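PDB 4UEJ: galactitol 1-phosphate 5-dehydrogenase from Escherichia coli, which oxidises galactitol 1-phosphate to D-tagatose 6-phosphate with NAD(+), as a homodimeric zinc-containing enzyme of the alcohol dehydrogenase family. Local coordinates for residues S35-C38 / G39-P43; Q208-S212 / S213-A217; E235-V239 / P240-E244; E324-A327 / Q328-D332. All blocks are in the same frame, centred on the assembly; numbering follows the deposited sequence.

Interaction 1 of 4, residues S35-C38 / G39-P43; sequences SGLC and GSDLP
Cys38 and Asp41 form a capping box where strand 27-36 gives way to the turn leading into helix 41-46. One of its bonds runs from Cys38 N to Asp41 OD2 (3.0 Å, 158° at the hydrogen), and reaches the carboxylate oxygen on its anti side, somewhat out of plane. The backbone returns a bond from Asp41 N to Cys38 O (2.9 Å). A third capping bond is softer: Ser40 N points at Cys38 SG over 3.5 Å but almost straight, at 162°. With SG anti to its own backbone N (chi1 -173°), the sulfur leans over the following turn and meets this N-H. Water joins the same carboxylate to the strand, lying 2.7 Å from Asp41 OD2 and close to Gly36 O, while Asp41 OD1 is taken by a salt bridge to Arg44.

Apolar packing closes the side away from the sulfur. Leu37 CD1 rests on Asp41 CB at 3.5 Å, and Leu37 CD2 meets Leu42 CD1 at 3.9 Å, the two leucines crossing at about a right angle.

Cys38 and His59 bind a zinc ion, the catalytic one by similarity to relatives. The N-H to SG bond and the capping box together help to fix the orientation of the sulfur that binds it.

Interaction 2 of 4, residues Q208-S212 / S213-A217; sequences QTFNS and SEMSA
Asn211 folds its amide back over the turn that follows strand 208-211 and meets both Ser213 and Glu214. Its CG stands anti to the backbone N (chi1 -172°), which brings OD1 over the start of the turn. There it accepts from Ser213 N at 2.9 Å, the donor lying in the carbonyl plane, in the manner of an Asx turn. The hydroxyl of the same serine is set between its backbone N and carbonyl carbon (chi1 72°); Ser213 OG lies 2.5 Å from Asn211 OD1, too short to read with confidence, and within hydrogen-bonding distance of Ile193 O. Glu214 runs extended beyond CG and lays its carboxylate flat against the Asn211 amide, the planes 8° apart and Glu214 CD 3.7 Å from Asn211 ND2. Replacing Asn211 by an alanine would probably leave Ser213 N without its side-chain acceptor and the Glu214 carboxylate without the flat group it stacks on.

The backbone oxygen of Asn211 is gripped twice, by Glu214 N and by Met215 N, each at 2.9 Å. Met215 bends at its last torsion and sets SD 3.7 Å from Phe210 CD1, an oblique Met-aromatic contact 4.6 Å from SD to the Phe210 ring centroid.

Strand 208-211 is an outermost strand, within this chain, of the parallel Rossmann sheet, beside strand 187-192; Phe210 also packs on Met220 and Val223 of helix 217-223, which this turn leads into.

Interaction 3 of 4, residues E235-V239 / P240-E244; sequences ETAGV and PQTVE
The carboxylate of Glu235 is the flat group at the centre of this contact, meeting Thr242 and the loop backbone in the strand-loop-helix step of the Rossmann fold that joins strand 231-235 to helix 240-249. Its two oxygens serve successive loop amides. OE1 of Glu235 offers its syn lone pair to Gly238 N at 2.8 Å, whereas Glu235 OE2 takes Ala237 N at 2.9 Å on its syn side but 31° out of the carboxylate plane. The carboxylate is thereby held against rotation, and the chain turns tightly past Gly238, whose backbone has positive phi.

The Thr242 side chain crosses that of Glu235 at about a right angle and brings its hydroxyl oxygen OG1 2.6 Å from Glu235 OE2. Placed between its own backbone N and carbonyl carbon (chi1 56°), Thr242 OG1 also comes 2.9 Å from Val239 O.

Val239 is the N-cap residue of helix 240-249. Its carbonyl oxygen accepts from Thr242 N (3.1 Å), a donor standing above the carbonyl plane, and more weakly from Val243 N. Pro240, lacking an N-H, costs the first turn no donor. Ala237 CB lies 3.6 Å from Thr242 OG1, with Thr242 CG2 close beside it. Val243 packs further out, on Leu266 and on Phe273 of the second subunit, which places this turn near the dimer contact. Beside the Thr242 hydroxyl, Val239 CG2 lies 3.6 Å from Thr242 CG2.

Interaction 4 of 4, residues E324-A327 / Q328-D332; sequences ESFA and QAVRD
Four successive backbone bonds of helix 323-333 link residues 324-327 to 328-331 in the regular i to i+4 pattern. They are even in length, from Val330 N to Phe326 O at 2.9 Å up to Ala329 N to Ser325 O at 3.1 Å, and all are close to straight.

A second set of polar contacts lies on the outer surface, among side chains. Gln328 bends at its second torsion (chi2 57°) and curls round to offer both ends of its amide. Its oxygen receives Arg331 NE, which lies 3.0 Å from Gln328 OE1 and well above the plane of that carbonyl, with a weak bond from Arg331 NH2 alongside. At the other end, Gln328 NE2 donates in its own amide plane to Asp332 OD1 at 3.1 Å, so one glutamine connects a cationic and an anionic neighbour. The arginine folds back along the helix: bent at chi3 (-79°), it lays one face of its guanidinium over Ala327, with Arg331 NH2 3.8 Å from Ala327 CB. A leucine in place of Arg331 would probably leave Gln328 OE1 without its donors and the amide freer to turn.

On the buried side, Val330 CG2 sits over one face of the Phe326 ring, 4.0 Å from its centroid and 20° off the normal, a CH-pi contact.

The helix is the middle element of the beta-alpha-beta unit between strands 317-321 and 341-344. Phe326 and Ala329 pack on strand 341-344, Ala327, Val330 and Arg331 meet Val12 of strand 11-16, and Ser325 OG is hydrogen-bonded to His319 NE2.

Interaction 1 lies at a zinc ion that Cys38 and His59 bind in this structure, the catalytic one by similarity to relatives. Interaction 4 is its closest neighbour, with nearest atoms about 4 Å apart; Lys341 and Val342, at the start of the strand after helix 323-333, bond to Leu37, and the Phe326 side chain is about 9 Å from that of Cys38. Interactions 2 and 3 belong to the Rossmann part, their centres 14 Å apart, each at the C-terminal end of a strand of the parallel sheet. Interaction 3 comes nearer to the active site, about 8 Å from interaction 1 between nearest atoms, with Gly238 about 12 Å from the side chain of Cys38. Interactions 2 and 4 lie farthest apart, 32 Å between centres.

Interaction 1 of 4, residues S35-C38 / G39-P43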
# COMPACT_ATOMS: atom_id res chain seq x y z
N SER A 35 10.24 33.00 0.58
CA SER A 35 9.50 32.14 -0.34
C SER A 35 10.43 31.08 -0.94
O SER A 35 11.38 31.41 -1.64
CB SER A 35 8.84 32.99 -1.43
OG SER A 35 7.97 32.21 -2.25
N GLY A 36 10.15 29.81 -0.64
CA GLY A 36 11.09 28.75 -0.98
C GLY A 36 10.76 28.03 -2.26
O GLY A 36 9.59 27.91 -2.62
N LEU A 37 11.79 27.53 -2.95
CA LEU A 37 11.61 26.66 -4.11
C LEU A 37 11.49 25.19 -3.71
O LEU A 37 12.38 24.66 -3.05
CB LEU A 37 12.78 26.83 -5.08
CG LEU A 37 12.75 26.04 -6.39
CD1 LEU A 37 11.80 26.70 -7.37
CD2 LEU A 37 14.14 25.92 -6.99
N CYS A 38 10.39 24.55 -4.12
CA CYS A 38 10.14 23.13 -3.83
C CYS A 38 10.76 22.22 -4.91
O CYS A 38 10.88 22.62 -6.07
CB CYS A 38 8.63 22.88 -3.73
SG CYS A 38 8.10 21.22 -3.19
N GLY A 39 11.15 21.02 -4.52
CA GLY A 39 11.59 20.03 -5.49
C GLY A 39 10.57 19.81 -6.60
O GLY A 39 10.93 19.60 -7.76
N SER A 40 9.29 19.90 -6.25
CA SER A 40 8.20 19.71 -7.20
C SER A 40 8.13 20.83 -8.23
O SER A 40 7.48 20.69 -9.27
CB SER A 40 6.87 19.61 -6.47
OG SER A 40 6.59 20.80 -5.76
N ASP A 41 8.81 21.94 -7.95
CA ASP A 41 8.83 23.08 -8.86
C ASP A 41 9.76 22.84 -10.05
O ASP A 41 9.57 23.41 -11.13
CB ASP A 41 9.24 24.36 -8.12
CG ASP A 41 8.13 24.91 -7.22
OD1 ASP A 41 6.95 24.78 -7.61
OD2 ASP A 41 8.44 25.48 -6.15
N LEU A 42 10.77 22.01 -9.85
CA LEU A 42 11.77 21.76 -10.89
C LEU A 42 11.16 21.22 -12.19
O LEU A 42 11.49 21.72 -13.27
CB LEU A 42 12.87 20.82 -10.37
CG LEU A 42 14.08 21.48 -9.69
CD1 LEU A 42 13.64 22.43 -8.59
CD2 LEU A 42 15.02 20.42 -9.13
N PRO A 43 10.27 20.21 -12.11
CA PRO A 43 9.59 19.79 -13.34
C PRO A 43 8.72 20.90 -13.96
O PRO A 43 8.55 20.92 -15.18
CB PRO A 43 8.70 18.63 -12.89
CG PRO A 43 9.34 18.11 -11.65
CD PRO A 43 9.94 19.31 -10.98
O HOH W 1 7.29 26.54 -3.93

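Interaction 2 of 4, residues Q208-S212 / S213-A217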
# COMPACT_ATOMS: atom_id res chain seq x y z
N GLN A 208 21.83 6.27 11.72
CA GLN A 208 22.65 5.72 10.65
C GLN A 208 22.14 6.16 9.28
O GLN A 208 20.98 6.55 9.14
CB GLN A 208 22.68 4.21 10.72
CG GLN A 208 21.34 3.59 10.42
CD GLN A 208 21.31 2.12 10.74
OE1 GLN A 208 22.36 1.49 10.96
NE2 GLN A 208 20.11 1.55 10.78
N THR A 209 23.03 6.09 8.30
CA THR A 209 22.74 6.48 6.92
C THR A 209 23.28 5.44 5.94
O THR A 209 24.36 4.88 6.14
CB THR A 209 23.35 7.85 6.56
OG1 THR A 209 24.77 7.82 6.75
CG2 THR A 209 22.76 8.95 7.43
N PHE A 210 22.52 5.19 4.88
CA PHE A 210 22.95 4.32 3.80
C PHE A 210 23.05 5.12 2.50
O PHE A 210 22.09 5.78 2.09
CB PHE A 210 21.98 3.15 3.59
CG PHE A 210 21.70 2.35 4.83
CD1 PHE A 210 22.68 2.16 5.80
CD2 PHE A 210 20.46 1.76 5.02
CE1 PHE A 210 22.42 1.40 6.94
CE2 PHE A 210 20.19 1.00 6.15
CZ PHE A 210 21.17 0.82 7.11
N ASN A 211 24.21 5.05 1.86
CA ASN A 211 24.41 5.60 0.53
C ASN A 211 23.98 4.58 -0.50
O ASN A 211 24.65 3.57 -0.68
CB ASN A 211 25.87 5.98 0.32
CG ASN A 211 26.11 6.75 -0.96
OD1 ASN A 211 25.57 6.41 -2.02
ND2 ASN A 211 26.92 7.79 -0.88
N SER A 212 22.87 4.82 -1.19
CA SER A 212 22.29 3.78 -2.03
C SER A 212 23.07 3.59 -3.33
O SER A 212 22.80 2.66 -4.10
CB SER A 212 20.83 4.08 -2.33
OG SER A 212 20.69 5.27 -3.08
N SER A 213 24.04 4.45 -3.58
CA SER A 213 24.91 4.29 -4.74
C SER A 213 26.10 3.40 -4.37
O SER A 213 26.89 3.01 -5.23
CB SER A 213 25.39 5.65 -5.25
OG SER A 213 26.33 6.24 -4.37
N GLU A 214 26.21 3.08 -3.09
CA GLU A 214 27.34 2.31 -2.58
C GLU A 214 26.91 1.02 -1.89
O GLU A 214 27.69 0.09 -1.76
CB GLU A 214 28.16 3.16 -1.62
CG GLU A 214 28.82 4.35 -2.28
CD GLU A 214 29.53 5.24 -1.28
OE1 GLU A 214 29.46 4.95 -0.07
OE2 GLU A 214 30.16 6.23 -1.71
N MET A 215 25.66 0.99 -1.43
CA MET A 215 25.10 -0.21 -0.82
C MET A 215 23.92 -0.73 -1.61
O MET A 215 23.10 0.04 -2.08
CB MET A 215 24.65 0.05 0.61
CG MET A 215 25.69 0.68 1.51
SD MET A 215 25.03 0.98 3.16
CE MET A 215 24.61 -0.70 3.65
N SER A 216 23.84 -2.05 -1.75
CA SER A 216 22.68 -2.71 -2.34
C SER A 216 21.58 -2.87 -1.31
O SER A 216 21.83 -2.72 -0.11
CB SER A 216 23.08 -4.07 -2.88
OG SER A 216 23.47 -4.89 -1.79
N ALA A 217 20.37 -3.21 -1.75
CA ALA A 217 19.29 -3.42 -0.81
C ALA A 217 19.56 -4.56 0.19
O ALA A 217 19.27 -4.41 1.37
CB ALA A 217 17.97 -3.66 -1.54

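Interaction 3 of 4, residues E235-V239 / P240-E244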
# COMPACT_ATOMS: atom_id res chain seq x y z
N GLU A 235 9.10 7.31 1.55
CA GLU A 235 9.72 7.48 0.25
C GLU A 235 9.51 8.92 -0.18
O GLU A 235 8.40 9.29 -0.56
CB GLU A 235 9.11 6.50 -0.78
CG GLU A 235 10.04 6.17 -1.93
CD GLU A 235 10.53 7.42 -2.63
OE1 GLU A 235 9.70 8.14 -3.23
OE2 GLU A 235 11.73 7.72 -2.52
N THR A 236 10.57 9.72 -0.15
CA THR A 236 10.45 11.14 -0.50
C THR A 236 11.16 11.49 -1.81
O THR A 236 11.00 12.60 -2.31
CB THR A 236 11.01 12.05 0.62
OG1 THR A 236 12.44 12.00 0.65
CG2 THR A 236 10.46 11.61 1.97
N ALA A 237 11.94 10.56 -2.36
CA ALA A 237 12.75 10.87 -3.54
C ALA A 237 11.95 10.85 -4.86
O ALA A 237 12.33 11.50 -5.83
CB ALA A 237 13.93 9.90 -3.63
N GLY A 238 10.86 10.10 -4.88
CA GLY A 238 9.99 10.09 -6.05
C GLY A 238 10.66 9.62 -7.34
O GLY A 238 10.43 10.18 -8.41
N VAL A 239 11.46 8.58 -7.24
CA VAL A 239 12.02 7.95 -8.43
C VAL A 239 11.78 6.45 -8.32
O VAL A 239 11.69 5.93 -7.20
CB VAL A 239 13.52 8.25 -8.61
CG1 VAL A 239 13.74 9.74 -8.81
CG2 VAL A 239 14.31 7.75 -7.43
N PRO A 240 11.66 5.75 -9.46
CA PRO A 240 11.33 4.33 -9.40
C PRO A 240 12.30 3.53 -8.55
O PRO A 240 11.87 2.66 -7.81
CB PRO A 240 11.40 3.89 -10.86
CG PRO A 240 11.10 5.13 -11.64
CD PRO A 240 11.75 6.24 -10.85
N GLN A 241 13.59 3.84 -8.63
CA GLN A 241 14.59 3.06 -7.92
C GLN A 241 14.38 3.10 -6.41
O GLN A 241 14.66 2.14 -5.72
CB GLN A 241 16.01 3.54 -8.26
CG GLN A 241 16.38 3.45 -9.74
CD GLN A 241 16.05 4.73 -10.51
OE1 GLN A 241 15.11 5.45 -10.18
NE2 GLN A 241 16.85 5.01 -11.54
N THR A 242 13.88 4.22 -5.89
CA THR A 242 13.74 4.32 -4.44
C THR A 242 12.45 3.68 -3.95
O THR A 242 12.43 3.17 -2.84
CB THR A 242 13.80 5.78 -3.94
OG1 THR A 242 12.81 6.59 -4.59
CG2 THR A 242 15.19 6.38 -4.18
N VAL A 243 11.39 3.68 -4.76
CA VAL A 243 10.18 2.93 -4.42
C VAL A 243 10.50 1.44 -4.37
O VAL A 243 10.14 0.75 -3.42
CB VAL A 243 9.03 3.15 -5.44
CG1 VAL A 243 7.81 2.32 -5.04
CG2 VAL A 243 8.67 4.61 -5.54
N GLU A 244 11.19 0.96 -5.40
CA GLU A 244 11.67 -0.42 -5.41
C GLU A 244 12.55 -0.72 -4.20
O GLU A 244 12.40 -1.76 -3.56
CB GLU A 244 12.45 -0.70 -6.70
CG GLU A 244 13.06 -2.08 -6.79
CD GLU A 244 13.86 -2.27 -8.07
OE1 GLU A 244 14.66 -1.37 -8.42
OE2 GLU A 244 13.70 -3.32 -8.73

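Interaction 4 of 4, residues E324-A327 / Q328-D332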
# COMPACT_ATOMS: atom_id res chain seq x y z
N GLU A 324 16.53 38.87 -8.81
CA GLU A 324 17.53 38.50 -9.81
C GLU A 324 18.43 37.37 -9.30
O GLU A 324 18.68 36.40 -10.02
CB GLU A 324 18.38 39.72 -10.19
CG GLU A 324 17.57 40.91 -10.69
CD GLU A 324 17.00 40.70 -12.09
OE1 GLU A 324 17.26 39.65 -12.71
OE2 GLU A 324 16.30 41.61 -12.58
N SER A 325 18.89 37.49 -8.06
CA SER A 325 19.75 36.49 -7.45
C SER A 325 19.04 35.15 -7.42
O SER A 325 19.62 34.12 -7.78
CB SER A 325 20.13 36.92 -6.03
OG SER A 325 20.91 35.93 -5.38
N PHE A 326 17.78 35.17 -7.02
CA PHE A 326 16.97 33.96 -6.92
C PHE A 326 16.76 33.35 -8.31
O PHE A 326 16.91 32.14 -8.49
CB PHE A 326 15.64 34.29 -6.24
CG PHE A 326 14.66 33.14 -6.21
CD1 PHE A 326 14.73 32.18 -5.22
CD2 PHE A 326 13.67 33.05 -7.17
CE1 PHE A 326 13.82 31.13 -5.20
CE2 PHE A 326 12.76 32.01 -7.15
CZ PHE A 326 12.83 31.05 -6.16
N ALA A 327 16.43 34.19 -9.28
CA ALA A 327 16.18 33.72 -10.64
C ALA A 327 17.40 33.00 -11.21
O ALA A 327 17.26 31.94 -11.82
CB ALA A 327 15.79 34.88 -11.53
N GLN A 328 18.59 33.55 -10.99
CA GLN A 328 19.79 32.92 -11.52
C GLN A 328 20.09 31.60 -10.80
O GLN A 328 20.55 30.64 -11.41
CB GLN A 328 20.99 33.86 -11.42
CG GLN A 328 22.22 33.35 -12.15
CD GLN A 328 21.95 33.10 -13.63
OE1 GLN A 328 21.39 33.94 -14.33
NE2 GLN A 328 22.33 31.92 -14.11
N ALA A 329 19.83 31.57 -9.49
CA ALA A 329 20.01 30.35 -8.70
C ALA A 329 19.12 29.24 -9.25
O ALA A 329 19.54 28.09 -9.37
CB ALA A 329 19.69 30.61 -7.23
N VAL A 330 17.87 29.59 -9.56
CA VAL A 330 16.95 28.65 -10.18
C VAL A 330 17.49 28.17 -11.52
O VAL A 330 17.51 26.97 -11.79
CB VAL A 330 15.56 29.29 -10.39
CG1 VAL A 330 14.67 28.36 -11.18
CG2 VAL A 330 14.93 29.64 -9.05
N ARG A 331 17.95 29.10 -12.35
CA ARG A 331 18.55 28.76 -13.63
C ARG A 331 19.75 27.84 -13.46
O ARG A 331 19.93 26.90 -14.24
CB ARG A 331 18.96 30.03 -14.39
CG ARG A 331 17.79 30.78 -15.02
CD ARG A 331 18.25 31.93 -15.92
NE ARG A 331 18.64 33.11 -15.15
CZ ARG A 331 17.90 34.21 -15.04
NH1 ARG A 331 16.73 34.30 -15.64
NH2 ARG A 331 18.34 35.23 -14.31
N ASP A 332 20.56 28.09 -12.43
CA ASP A 332 21.77 27.30 -12.20
C ASP A 332 21.45 25.86 -11.84
O ASP A 332 22.29 24.98 -11.98
CB ASP A 332 22.62 27.93 -11.10
CG ASP A 332 23.27 29.24 -11.53
OD1 ASP A 332 23.48 29.43 -12.74
OD2 ASP A 332 23.56 30.07 -10.65